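Local coordinates for protein B-agarase (Saccharophagus degradans, PDB 4BQ2) that hydrolyses agarose as an exo-acting beta-agarase of glycoside hydrolase family 50, cleaving the beta-glycosidic links of the marine polysaccharide, at residues V464-T469 with H587-H592; G485-N490 with P647-E652; H509-P514 with A569-L574; Q581-V586 with M611-A616; V624-Y629 with A639-L644. One frame throughout, in Å; residues are numbered along the deposited sequence.

Contact 1 (V464-T469 with H587-H592); sequences VRAMET and HGAVEH
Ala-589 presses its CB into the backbone of helix 460-477, 3.4 Å from Ala-466 O, and meets Ala-466 CB at 4.0 Å. These two small residues bring the axes of the 464-469 and 587-592 segments to 8.3 Å, with their N-to-C directions 34° apart. That is the close side: the methyl of Ala-589 also lies 3.9 Å from Met-467 SD. Toward solvent the packing changes character. The Met-467 chain bends at chi2 (-67°) and again at chi3 (-74°), which carries CE over one face of the exposed His-592 ring, 3.7 Å from its centroid and nearer the CD2 rim than the middle. This is a CH-pi contact, with SD standing only obliquely above the ring. Both helices belong to the outer layer of the catalytic barrel, and Val-590, on another side of helix 565-593, packs on Tyr-599 of strand 598-599. Alanine contact inside and thioether over imidazole outside imply that the pairing rests on dispersion and shape, with no polar bond joining the two segments.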
# COMPACT_ATOMS: atom_id res chain seq x y z
N VAL A 464 -28.17 2.08 -6.19
CA VAL A 464 -28.21 2.88 -7.43
C VAL A 464 -26.78 3.12 -7.97
O VAL A 464 -26.49 2.93 -9.16
CB VAL A 464 -28.99 4.22 -7.22
CG1 VAL A 464 -28.94 5.12 -8.46
CG2 VAL A 464 -30.43 3.92 -6.84
N ARG A 465 -25.88 3.53 -7.09
CA ARG A 465 -24.55 3.89 -7.50
C ARG A 465 -23.72 2.64 -7.83
O ARG A 465 -22.91 2.68 -8.78
CB ARG A 465 -23.89 4.78 -6.42
CG ARG A 465 -24.45 6.21 -6.35
CD ARG A 465 -24.43 6.89 -7.72
NE ARG A 465 -23.04 7.09 -8.14
CZ ARG A 465 -22.64 7.55 -9.32
NH1 ARG A 465 -23.51 7.85 -10.28
NH2 ARG A 465 -21.34 7.70 -9.54
N ALA A 466 -23.97 1.53 -7.12
CA ALA A 466 -23.25 0.26 -7.39
C ALA A 466 -23.65 -0.21 -8.79
O ALA A 466 -22.80 -0.67 -9.53
CB ALA A 466 -23.56 -0.82 -6.36
N MET A 467 -24.94 -0.12 -9.12
CA MET A 467 -25.46 -0.48 -10.45
C MET A 467 -24.81 0.41 -11.54
O MET A 467 -24.34 -0.09 -12.57
CB MET A 467 -26.99 -0.31 -10.48
CG MET A 467 -27.76 -1.43 -9.80
SD MET A 467 -27.63 -3.01 -10.64
CE MET A 467 -28.69 -2.75 -12.07
N GLU A 468 -24.76 1.73 -11.31
CA GLU A 468 -24.10 2.60 -12.28
C GLU A 468 -22.62 2.26 -12.42
O GLU A 468 -22.07 2.23 -13.53
CB GLU A 468 -24.34 4.09 -11.99
CG GLU A 468 -23.69 5.06 -12.96
CD GLU A 468 -24.27 5.01 -14.38
OE1 GLU A 468 -25.30 4.34 -14.61
OE2 GLU A 468 -23.64 5.61 -15.29
N THR A 469 -21.96 1.94 -11.31
CA THR A 469 -20.56 1.56 -11.37
C THR A 469 -20.35 0.33 -12.25
O THR A 469 -19.50 0.34 -13.13
CB THR A 469 -20.00 1.30 -9.96
OG1 THR A 469 -20.15 2.51 -9.22
CG2 THR A 469 -18.51 0.88 -10.02
N HIS A 587 -22.13 -7.57 -5.43
CA HIS A 587 -22.20 -8.77 -6.25
C HIS A 587 -23.39 -8.69 -7.20
O HIS A 587 -23.27 -9.01 -8.38
CB HIS A 587 -22.28 -10.04 -5.41
CG HIS A 587 -22.57 -11.25 -6.22
ND1 HIS A 587 -23.83 -11.78 -6.33
CD2 HIS A 587 -21.77 -12.02 -6.99
CE1 HIS A 587 -23.79 -12.83 -7.12
NE2 HIS A 587 -22.56 -12.99 -7.55
N GLY A 588 -24.55 -8.24 -6.70
CA GLY A 588 -25.76 -8.15 -7.51
C GLY A 588 -25.58 -7.24 -8.72
O GLY A 588 -26.02 -7.59 -9.82
N ALA A 589 -24.95 -6.07 -8.50
CA ALA A 589 -24.65 -5.14 -9.58
C ALA A 589 -23.67 -5.72 -10.60
O ALA A 589 -23.91 -5.61 -11.80
CB ALA A 589 -24.14 -3.80 -9.04
N VAL A 590 -22.60 -6.36 -10.14
CA VAL A 590 -21.61 -6.92 -11.05
C VAL A 590 -22.28 -8.02 -11.86
O VAL A 590 -22.16 -8.04 -13.10
CB VAL A 590 -20.38 -7.44 -10.29
CG1 VAL A 590 -19.46 -8.27 -11.21
CG2 VAL A 590 -19.62 -6.25 -9.69
N GLU A 591 -23.04 -8.88 -11.17
CA GLU A 591 -23.71 -10.01 -11.84
C GLU A 591 -24.73 -9.48 -12.86
O GLU A 591 -24.91 -10.04 -13.93
CB GLU A 591 -24.41 -10.88 -10.81
CG GLU A 591 -25.20 -12.04 -11.38
CD GLU A 591 -25.85 -12.86 -10.26
OE1 GLU A 591 -26.48 -12.28 -9.35
OE2 GLU A 591 -25.64 -14.07 -10.27
N HIS A 592 -25.44 -8.42 -12.50
CA HIS A 592 -26.44 -7.86 -13.41
C HIS A 592 -25.88 -7.48 -14.81
O HIS A 592 -26.47 -7.79 -15.87
CB HIS A 592 -27.10 -6.64 -12.76
CG HIS A 592 -28.17 -6.04 -13.60
ND1 HIS A 592 -29.47 -6.52 -13.60
CD2 HIS A 592 -28.14 -5.05 -14.52
CE1 HIS A 592 -30.19 -5.83 -14.47
NE2 HIS A 592 -29.42 -4.93 -15.04

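Contact 2 (G485-N490 with P647-E652); sequences GVFIDN and PSIIGE
The Phe-487 ring turns its edge to Ile-649, whose CG2 lies near the ring plane, 4.2 Å from CE1; the same ring makes a cation-pi contact with Arg-603. Further along, the amide of Asn-490 and the carboxylate of Glu-652 approach from opposite directions with their planes 32° apart. Asn-490 OD1 and Glu-652 OE2 stay 3.6 Å apart, two acceptors brought together because Arg-603 serves both, its NE bonding to the amide oxygen and its NH2 forming a salt bridge to the carboxylate. A water also links the two groups: it accepts from Asn-490 ND2 at 2.8 Å and donates to Glu-652 OE2 at 2.8 Å. Strands 483-488 and 648-652 are not neighbours but face each other across the interior of a beta/alpha barrel, with Phe-487 and Gly-651 CA atoms 9.1 Å apart. An Asn-Glu pair just past one strand, here Asn-490 and Glu-491, and a glutamate on another barrel strand are the pattern of clan GH-A hydrolases, consistent with an active-site position. Asn-490 reaches inward with CG anti to the backbone N (chi1 176°), while Glu-652 extends straight beyond CG. Its OE1 is hydrogen-bonded to Tyr-629 OH and to a bound glycerol, probably from the crystallisation liquor.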
# COMPACT_ATOMS: atom_id res chain seq x y z
N GLY A 485 -11.48 -10.86 -14.34
CA GLY A 485 -12.45 -10.61 -13.31
C GLY A 485 -12.51 -9.15 -12.97
O GLY A 485 -11.73 -8.35 -13.52
N VAL A 486 -13.40 -8.80 -12.05
CA VAL A 486 -13.67 -7.41 -11.68
C VAL A 486 -13.45 -7.18 -10.18
O VAL A 486 -14.15 -7.81 -9.38
CB VAL A 486 -15.15 -7.01 -12.02
CG1 VAL A 486 -15.40 -5.54 -11.64
CG2 VAL A 486 -15.49 -7.24 -13.51
N PHE A 487 -12.50 -6.30 -9.81
CA PHE A 487 -12.37 -5.75 -8.44
C PHE A 487 -13.33 -4.58 -8.27
O PHE A 487 -13.51 -3.76 -9.20
CB PHE A 487 -10.96 -5.20 -8.20
CG PHE A 487 -9.90 -6.27 -8.18
CD1 PHE A 487 -9.82 -7.17 -7.10
CD2 PHE A 487 -9.00 -6.39 -9.22
CE1 PHE A 487 -8.84 -8.16 -7.08
CE2 PHE A 487 -8.02 -7.40 -9.21
CZ PHE A 487 -7.95 -8.28 -8.13
N ILE A 488 -13.98 -4.51 -7.13
CA ILE A 488 -14.80 -3.33 -6.84
C ILE A 488 -14.32 -2.75 -5.50
O ILE A 488 -14.25 -3.47 -4.49
CB ILE A 488 -16.31 -3.63 -6.79
CG1 ILE A 488 -16.84 -4.16 -8.14
CG2 ILE A 488 -17.08 -2.36 -6.36
CD1 ILE A 488 -16.88 -3.17 -9.32
N ASP A 489 -13.98 -1.46 -5.50
CA ASP A 489 -13.50 -0.75 -4.29
C ASP A 489 -12.14 -1.28 -3.83
O ASP A 489 -11.58 -2.11 -4.49
CB ASP A 489 -14.54 -0.80 -3.15
CG ASP A 489 -15.74 0.10 -3.41
OD1 ASP A 489 -15.64 1.06 -4.23
OD2 ASP A 489 -16.81 -0.16 -2.79
N ASN A 490 -11.59 -0.76 -2.72
CA ASN A 490 -10.25 -1.11 -2.33
C ASN A 490 -9.99 -0.62 -0.91
O ASN A 490 -10.26 0.57 -0.62
CB ASN A 490 -9.27 -0.42 -3.29
CG ASN A 490 -7.82 -0.63 -2.91
OD1 ASN A 490 -7.33 -1.75 -3.04
ND2 ASN A 490 -7.11 0.44 -2.51
N PRO A 647 -11.08 -19.79 -3.29
CA PRO A 647 -9.97 -19.30 -4.08
C PRO A 647 -9.75 -17.84 -3.69
O PRO A 647 -10.71 -17.10 -3.40
CB PRO A 647 -10.45 -19.44 -5.51
CG PRO A 647 -11.95 -19.45 -5.43
CD PRO A 647 -12.25 -20.13 -4.13
N SER A 648 -8.48 -17.44 -3.68
CA SER A 648 -8.10 -16.15 -3.10
C SER A 648 -7.09 -15.47 -4.03
O SER A 648 -6.46 -16.12 -4.85
CB SER A 648 -7.49 -16.37 -1.71
OG SER A 648 -8.44 -17.06 -0.86
N ILE A 649 -6.93 -14.16 -3.90
CA ILE A 649 -5.91 -13.52 -4.71
C ILE A 649 -5.28 -12.43 -3.88
O ILE A 649 -5.98 -11.79 -3.09
CB ILE A 649 -6.48 -13.01 -6.07
CG1 ILE A 649 -5.37 -12.52 -7.02
CG2 ILE A 649 -7.58 -11.95 -5.89
CD1 ILE A 649 -5.89 -12.12 -8.41
N ILE A 650 -3.96 -12.27 -4.02
CA ILE A 650 -3.24 -11.09 -3.47
C ILE A 650 -3.34 -9.92 -4.47
O ILE A 650 -2.87 -10.03 -5.60
CB ILE A 650 -1.75 -11.40 -3.23
CG1 ILE A 650 -1.60 -12.47 -2.12
CG2 ILE A 650 -0.95 -10.11 -2.90
CD1 ILE A 650 -2.07 -12.06 -0.72
N GLY A 651 -3.99 -8.83 -4.08
CA GLY A 651 -4.22 -7.71 -5.01
C GLY A 651 -3.01 -6.80 -5.10
O GLY A 651 -2.82 -6.09 -6.11
N GLU A 652 -2.20 -6.82 -4.03
CA GLU A 652 -1.01 -5.94 -3.85
C GLU A 652 0.02 -6.56 -2.93
O GLU A 652 -0.32 -7.10 -1.88
CB GLU A 652 -1.43 -4.60 -3.23
CG GLU A 652 -2.45 -3.86 -4.07
CD GLU A 652 -2.93 -2.56 -3.47
OE1 GLU A 652 -2.33 -2.04 -2.48
OE2 GLU A 652 -3.91 -2.06 -4.01
O HOH W 1 -4.29 0.31 -2.56

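Contact 3 (H509-P514 with A569-L574); sequences HTLGRP and ADYSML
Leu-511 meets Leu-574 through methyl contact, the first and closer of two kinds of apolar touch here: CD1 to CD1 is 3.6 Å, and Leu-574 CD1 is also 3.9 Å from both CG and CD2 of Leu-511. A single methyl is thus set against the isopropyl end of Leu-511, the two side chains crossing at about a right angle. The second kind is aliphatic to aromatic. Leu-511 CD1 lies at the edge of the Tyr-571 ring, near its plane, 3.9 Å from CE1. With CG anti to its own carbonyl carbon (chi1 -78°), Leu-511 projects from helix 505-511 and sets the same methyl against both Tyr-571 and Leu-574, one turn apart on helix 565-593. Polar links stay at the margins: Asp-570 forms a salt bridge with Lys-531, and Leu-511 O accepts from Arg-521. Phe-524 and Val-558 extend the apolar cluster, which ties the region between strand 483-488 and the long helix to the latter's early turns. With carbon alone meeting carbon, the fit depends on complementary shape and exclusion of water.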
# COMPACT_ATOMS: atom_id res chain seq x y z
N HIS A 509 -19.89 3.02 16.31
CA HIS A 509 -20.27 4.34 15.81
C HIS A 509 -21.74 4.42 15.36
O HIS A 509 -22.43 5.42 15.60
CB HIS A 509 -19.35 4.76 14.66
CG HIS A 509 -19.52 6.19 14.22
ND1 HIS A 509 -20.54 6.60 13.38
CD2 HIS A 509 -18.79 7.30 14.49
CE1 HIS A 509 -20.44 7.90 13.17
NE2 HIS A 509 -19.39 8.35 13.84
N THR A 510 -22.22 3.38 14.68
CA THR A 510 -23.58 3.42 14.16
C THR A 510 -24.62 3.29 15.26
O THR A 510 -25.67 3.97 15.22
CB THR A 510 -23.79 2.35 13.09
OG1 THR A 510 -22.73 2.47 12.13
CG2 THR A 510 -25.14 2.54 12.39
N LEU A 511 -24.33 2.45 16.25
CA LEU A 511 -25.24 2.28 17.40
C LEU A 511 -25.36 3.60 18.15
O LEU A 511 -26.41 3.88 18.74
CB LEU A 511 -24.76 1.17 18.34
CG LEU A 511 -25.08 -0.24 17.84
CD1 LEU A 511 -24.37 -1.27 18.71
CD2 LEU A 511 -26.58 -0.49 17.80
N GLY A 512 -24.30 4.41 18.10
CA GLY A 512 -24.29 5.75 18.68
C GLY A 512 -25.22 6.74 18.00
O GLY A 512 -25.55 7.78 18.58
N ARG A 513 -25.69 6.41 16.80
CA ARG A 513 -26.55 7.31 16.02
C ARG A 513 -28.04 6.94 16.12
O ARG A 513 -28.40 5.78 16.35
CB ARG A 513 -26.12 7.31 14.52
CG ARG A 513 -24.68 7.73 14.28
CD ARG A 513 -24.25 7.44 12.83
NE ARG A 513 -24.92 8.27 11.81
CZ ARG A 513 -24.77 8.12 10.50
NH1 ARG A 513 -23.96 7.17 10.02
NH2 ARG A 513 -25.40 8.94 9.64
N PRO A 514 -28.92 7.95 15.93
CA PRO A 514 -30.37 7.73 15.79
C PRO A 514 -30.73 6.88 14.56
O PRO A 514 -30.05 6.98 13.52
CB PRO A 514 -30.92 9.14 15.61
CG PRO A 514 -29.77 9.95 15.12
CD PRO A 514 -28.56 9.37 15.78
N ALA A 569 -20.82 -10.15 21.03
CA ALA A 569 -21.71 -10.97 20.19
C ALA A 569 -22.58 -10.08 19.31
O ALA A 569 -22.79 -10.36 18.12
CB ALA A 569 -22.58 -11.88 21.05
N ASP A 570 -23.07 -8.99 19.89
CA ASP A 570 -23.89 -8.02 19.19
C ASP A 570 -23.13 -7.24 18.13
O ASP A 570 -23.64 -7.03 17.00
CB ASP A 570 -24.60 -7.08 20.18
CG ASP A 570 -25.70 -7.79 20.98
OD1 ASP A 570 -26.19 -8.84 20.52
OD2 ASP A 570 -26.09 -7.30 22.06
N TYR A 571 -21.92 -6.79 18.47
CA TYR A 571 -21.13 -6.07 17.48
C TYR A 571 -20.78 -7.01 16.33
O TYR A 571 -20.84 -6.60 15.17
CB TYR A 571 -19.84 -5.53 18.08
CG TYR A 571 -19.98 -4.51 19.19
CD1 TYR A 571 -21.15 -3.76 19.36
CD2 TYR A 571 -18.90 -4.27 20.05
CE1 TYR A 571 -21.23 -2.79 20.34
CE2 TYR A 571 -18.98 -3.33 21.06
CZ TYR A 571 -20.15 -2.60 21.20
OH TYR A 571 -20.23 -1.66 22.20
N SER A 572 -20.45 -8.26 16.66
CA SER A 572 -20.14 -9.28 15.65
C SER A 572 -21.33 -9.49 14.69
O SER A 572 -21.16 -9.47 13.47
CB SER A 572 -19.74 -10.61 16.28
OG SER A 572 -19.34 -11.53 15.27
N MET A 573 -22.53 -9.65 15.26
CA MET A 573 -23.74 -9.83 14.48
C MET A 573 -24.01 -8.62 13.54
O MET A 573 -24.39 -8.81 12.37
CB MET A 573 -24.94 -10.06 15.43
CG MET A 573 -26.30 -9.91 14.75
SD MET A 573 -27.68 -10.24 15.87
CE MET A 573 -27.86 -8.61 16.60
N LEU A 574 -23.84 -7.42 14.08
CA LEU A 574 -24.09 -6.17 13.32
C LEU A 574 -23.05 -5.96 12.20
O LEU A 574 -23.40 -5.51 11.09
CB LEU A 574 -24.10 -4.96 14.26
CG LEU A 574 -25.15 -5.01 15.38
CD1 LEU A 574 -25.11 -3.76 16.23
CD2 LEU A 574 -26.55 -5.28 14.85

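Contact 4 (Q581-V586 with M611-A616); sequences QYFKVV and MEVVKA
Phe-583 lays the CD2-CE2 side of its ring against helix 611-620, overlapping Ala-616 and Val-613. The two helices pack in the outer layer of the beta/alpha barrel and are consecutive around it: helix 565-593 leads into strand 598-599, and helix 611-620 follows before strand 624-627. Along the ring, CD2 faces Ala-616 CB at 3.8 Å, while CE2 lies next to Val-613, 3.7 Å from its carbonyl O and 4.1 Å from CG1. The aromatic group therefore touches partly methyls and partly main chain, meeting Ala-616 CB and Val-613 O obliquely. The Phe-583 and Val-613 side chains run at about a right angle to each other. Small Ala-616 lets the backbones come close, its CA being 6.8 Å from that of Phe-583, and Ala-579 and Asp-580 of the long helix flank the same alanine. Beyond Ala-616, Ala-617 and Tyr-620 continue the surface that Phe-583 meets. Placement of the ring follows from chi1 of -72°, which sets CG anti to the carbonyl carbon and points the phenyl across the gap. The neighbouring Tyr-582, whose hydroxyl is hydrogen-bonded to Asp-489, adds a constraint from within its own helix: its CD2 stands 3.6 Å above the centre of one Phe-583 face, while Phe-583 CD2 lies in plane at the tyrosine's edge.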
# COMPACT_ATOMS: atom_id res chain seq x y z
N GLN A 581 -24.58 -7.13 3.53
CA GLN A 581 -25.34 -6.21 2.69
C GLN A 581 -24.45 -5.50 1.67
O GLN A 581 -24.87 -5.29 0.50
CB GLN A 581 -26.14 -5.22 3.55
CG GLN A 581 -26.93 -4.18 2.77
CD GLN A 581 -28.11 -4.72 1.96
OE1 GLN A 581 -28.54 -5.87 2.11
NE2 GLN A 581 -28.66 -3.86 1.09
N TYR A 582 -23.23 -5.10 2.10
CA TYR A 582 -22.26 -4.50 1.19
C TYR A 582 -22.00 -5.47 0.01
O TYR A 582 -22.17 -5.10 -1.18
CB TYR A 582 -20.93 -4.16 1.90
CG TYR A 582 -19.87 -3.72 0.90
CD1 TYR A 582 -19.82 -2.39 0.43
CD2 TYR A 582 -18.97 -4.64 0.37
CE1 TYR A 582 -18.86 -2.01 -0.51
CE2 TYR A 582 -18.04 -4.27 -0.59
CZ TYR A 582 -17.99 -2.96 -1.03
OH TYR A 582 -17.05 -2.63 -1.96
N PHE A 583 -21.61 -6.71 0.34
CA PHE A 583 -21.23 -7.69 -0.69
C PHE A 583 -22.39 -8.21 -1.53
O PHE A 583 -22.21 -8.44 -2.73
CB PHE A 583 -20.41 -8.85 -0.11
CG PHE A 583 -19.02 -8.46 0.28
CD1 PHE A 583 -18.09 -8.14 -0.71
CD2 PHE A 583 -18.65 -8.32 1.63
CE1 PHE A 583 -16.82 -7.70 -0.37
CE2 PHE A 583 -17.36 -7.90 1.98
CZ PHE A 583 -16.44 -7.61 0.97
N LYS A 584 -23.57 -8.31 -0.91
CA LYS A 584 -24.82 -8.64 -1.60
C LYS A 584 -25.11 -7.62 -2.69
O LYS A 584 -25.32 -7.98 -3.87
CB LYS A 584 -26.01 -8.73 -0.64
CG LYS A 584 -27.28 -9.30 -1.29
CD LYS A 584 -28.46 -9.35 -0.32
CE LYS A 584 -29.75 -9.77 -1.02
NZ LYS A 584 -30.97 -9.25 -0.31
N VAL A 585 -25.07 -6.35 -2.33
CA VAL A 585 -25.39 -5.29 -3.30
C VAL A 585 -24.35 -5.22 -4.41
O VAL A 585 -24.70 -5.11 -5.59
CB VAL A 585 -25.55 -3.91 -2.62
CG1 VAL A 585 -25.57 -2.79 -3.64
CG2 VAL A 585 -26.82 -3.89 -1.82
N VAL A 586 -23.07 -5.28 -4.04
CA VAL A 586 -22.03 -5.18 -5.06
C VAL A 586 -22.04 -6.38 -6.01
O VAL A 586 -21.97 -6.21 -7.25
CB VAL A 586 -20.63 -4.96 -4.47
CG1 VAL A 586 -19.54 -5.13 -5.54
CG2 VAL A 586 -20.53 -3.56 -3.88
N MET A 611 -12.82 -10.87 10.70
CA MET A 611 -13.34 -12.11 10.13
C MET A 611 -14.80 -12.05 9.70
O MET A 611 -15.19 -12.75 8.78
CB MET A 611 -13.08 -13.30 11.06
CG MET A 611 -12.60 -14.55 10.33
SD MET A 611 -11.18 -14.38 9.20
CE MET A 611 -9.75 -14.56 10.27
N GLU A 612 -15.61 -11.22 10.34
CA GLU A 612 -17.01 -11.13 9.97
C GLU A 612 -17.14 -10.64 8.53
O GLU A 612 -18.02 -11.06 7.79
CB GLU A 612 -17.77 -10.19 10.92
CG GLU A 612 -17.91 -10.76 12.33
CD GLU A 612 -16.81 -10.38 13.30
OE1 GLU A 612 -15.71 -9.90 12.90
OE2 GLU A 612 -17.07 -10.54 14.53
N VAL A 613 -16.22 -9.75 8.14
CA VAL A 613 -16.23 -9.13 6.83
C VAL A 613 -15.63 -10.09 5.80
O VAL A 613 -16.13 -10.19 4.65
CB VAL A 613 -15.46 -7.80 6.88
CG1 VAL A 613 -15.39 -7.18 5.50
CG2 VAL A 613 -16.17 -6.84 7.83
N VAL A 614 -14.60 -10.82 6.21
CA VAL A 614 -13.99 -11.82 5.33
C VAL A 614 -15.03 -12.90 5.00
O VAL A 614 -15.17 -13.30 3.85
CB VAL A 614 -12.74 -12.47 5.96
CG1 VAL A 614 -12.16 -13.47 5.00
CG2 VAL A 614 -11.66 -11.42 6.31
N LYS A 615 -15.78 -13.35 6.00
CA LYS A 615 -16.77 -14.43 5.74
C LYS A 615 -17.91 -13.96 4.82
O LYS A 615 -18.39 -14.72 3.97
CB LYS A 615 -17.31 -14.96 7.06
CG LYS A 615 -16.26 -15.83 7.78
CD LYS A 615 -16.66 -16.10 9.23
CE LYS A 615 -15.88 -17.26 9.82
NZ LYS A 615 -16.19 -17.40 11.28
N ALA A 616 -18.27 -12.69 4.96
CA ALA A 616 -19.25 -12.05 4.08
C ALA A 616 -18.75 -12.06 2.63
O ALA A 616 -19.50 -12.41 1.72
CB ALA A 616 -19.56 -10.62 4.54

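Contact 5 (V624-Y629 with A639-L644); sequences VSYNSY and AFLAEL
Strand-to-helix packing on the outer side of the barrel joins Tyr-626, on strand 624-627, to residues 640-644, which include the short helix 641-644. Nearly everything gathers about the phenol end. Tyr-626 OH lies in the plane of the Phe-640 ring at its edge, 3.5 Å from CE1; the two rings arrive from opposite directions, and their planes are inclined at 74°, with centroids 6.0 Å apart. Leu-641 runs antiparallel past the tyrosine and brings CD2 to 3.6 Å from Tyr-626 OH. Leu-644, one helical turn on, adds CD1 at 3.9 Å from the same oxygen. CG of Phe-640 lies between its backbone N and carbonyl carbon (chi1 75°), which swings the ring toward the tyrosine hydroxyl. Trp-638 meets the tyrosine ring edge-to-face, and Val-614 of helix 611-620 packs on it too, enclosing the phenol in largely apolar surroundings. Since strands 624-627 and 648-652 are parallel neighbours in the sheet, the intervening helices make this the beta-alpha-beta crossover characteristic of beta/alpha barrels.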
# COMPACT_ATOMS: atom_id res chain seq x y z
N VAL A 624 -11.83 -14.20 -3.17
CA VAL A 624 -11.63 -13.21 -2.11
C VAL A 624 -10.25 -12.55 -2.26
O VAL A 624 -9.22 -13.25 -2.36
CB VAL A 624 -11.75 -13.86 -0.70
CG1 VAL A 624 -11.64 -12.78 0.36
CG2 VAL A 624 -13.10 -14.57 -0.55
N SER A 625 -10.21 -11.21 -2.29
CA SER A 625 -8.91 -10.51 -2.51
C SER A 625 -8.39 -9.87 -1.25
O SER A 625 -9.16 -9.29 -0.46
CB SER A 625 -9.03 -9.43 -3.59
OG SER A 625 -10.22 -8.70 -3.38
N TYR A 626 -7.07 -9.97 -1.08
CA TYR A 626 -6.36 -9.39 0.06
C TYR A 626 -5.13 -8.65 -0.49
O TYR A 626 -4.46 -9.14 -1.41
CB TYR A 626 -5.83 -10.48 1.00
CG TYR A 626 -6.86 -11.52 1.47
CD1 TYR A 626 -7.64 -11.30 2.61
CD2 TYR A 626 -7.05 -12.71 0.75
CE1 TYR A 626 -8.59 -12.24 3.05
CE2 TYR A 626 -8.00 -13.67 1.17
CZ TYR A 626 -8.76 -13.42 2.32
OH TYR A 626 -9.69 -14.35 2.73
N ASN A 627 -4.83 -7.50 0.10
CA ASN A 627 -3.56 -6.78 -0.16
C ASN A 627 -2.67 -7.10 1.06
O ASN A 627 -3.10 -6.85 2.17
CB ASN A 627 -3.81 -5.26 -0.21
CG ASN A 627 -4.64 -4.86 -1.41
OD1 ASN A 627 -4.84 -5.67 -2.32
ND2 ASN A 627 -5.15 -3.64 -1.41
N SER A 628 -1.47 -7.64 0.85
CA SER A 628 -0.65 -8.07 1.98
C SER A 628 0.80 -7.67 1.76
O SER A 628 1.56 -8.34 1.03
CB SER A 628 -0.80 -9.59 2.24
OG SER A 628 -0.10 -9.98 3.45
N TYR A 629 1.16 -6.54 2.35
CA TYR A 629 2.51 -6.05 2.24
C TYR A 629 3.35 -6.60 3.38
O TYR A 629 3.50 -5.97 4.42
CB TYR A 629 2.49 -4.53 2.27
CG TYR A 629 1.84 -3.87 1.04
CD1 TYR A 629 2.58 -3.68 -0.12
CD2 TYR A 629 0.55 -3.38 1.10
CE1 TYR A 629 2.01 -3.06 -1.23
CE2 TYR A 629 -0.03 -2.76 -0.01
CZ TYR A 629 0.72 -2.59 -1.17
OH TYR A 629 0.17 -1.94 -2.28
N ALA A 639 -3.95 -19.29 8.24
CA ALA A 639 -4.54 -20.60 8.55
C ALA A 639 -6.07 -20.61 8.39
O ALA A 639 -6.65 -21.64 8.04
CB ALA A 639 -4.15 -21.02 9.97
N PHE A 640 -6.69 -19.46 8.63
CA PHE A 640 -8.13 -19.27 8.47
C PHE A 640 -8.66 -19.61 7.07
O PHE A 640 -9.83 -19.97 6.92
CB PHE A 640 -8.54 -17.85 8.86
CG PHE A 640 -8.17 -16.78 7.83
CD1 PHE A 640 -9.06 -16.45 6.79
CD2 PHE A 640 -6.93 -16.13 7.88
CE1 PHE A 640 -8.73 -15.48 5.86
CE2 PHE A 640 -6.59 -15.17 6.93
CZ PHE A 640 -7.49 -14.85 5.92
N LEU A 641 -7.81 -19.50 6.06
CA LEU A 641 -8.22 -19.73 4.66
C LEU A 641 -8.79 -21.13 4.45
O LEU A 641 -9.64 -21.30 3.60
CB LEU A 641 -7.02 -19.59 3.70
CG LEU A 641 -6.46 -18.15 3.62
CD1 LEU A 641 -5.19 -18.20 2.78
CD2 LEU A 641 -7.47 -17.19 3.00
N ALA A 642 -8.27 -22.10 5.21
CA ALA A 642 -8.68 -23.52 5.05
C ALA A 642 -10.14 -23.74 5.36
O ALA A 642 -10.81 -24.47 4.64
CB ALA A 642 -7.81 -24.45 5.91
N GLU A 643 -10.63 -23.11 6.42
CA GLU A 643 -12.04 -23.24 6.76
C GLU A 643 -12.95 -22.57 5.71
O GLU A 643 -14.05 -23.06 5.45
CB GLU A 643 -12.35 -22.67 8.16
CG GLU A 643 -13.82 -22.79 8.57
CD GLU A 643 -14.39 -21.48 9.14
OE1 GLU A 643 -14.53 -20.47 8.39
OE2 GLU A 643 -14.70 -21.46 10.37
N LEU A 644 -12.50 -21.46 5.11
CA LEU A 644 -13.31 -20.82 4.08
C LEU A 644 -13.32 -21.65 2.81
O LEU A 644 -14.33 -21.73 2.14
CB LEU A 644 -12.73 -19.43 3.73
CG LEU A 644 -12.66 -18.40 4.84
CD1 LEU A 644 -11.99 -17.14 4.31
CD2 LEU A 644 -14.06 -18.08 5.31

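How the contacts relate
Only contact 2 lies inside the barrel, and only there does a water bridge the segments; the other four rest on van der Waals and CH-pi packing, without hydrogen bonds between their segments. Contacts 1, 3 and 4 share helix 565-593 at successive levels: contact 3 near its start is buried, as is contact 4, while contact 1 at its far end reaches solvent through a histidine. Ser-572 OG and Glu-612 OE2 (2.6 Å) join contacts 3 and 4, and Ala-466 CB packs on Val-585 CG1 (3.9 Å) between contacts 1 and 4. Contact 5, partly buried, is tied to contact 2 by the neighbouring strands, where Gly-651 N bonds to Tyr-626 O (2.7 Å).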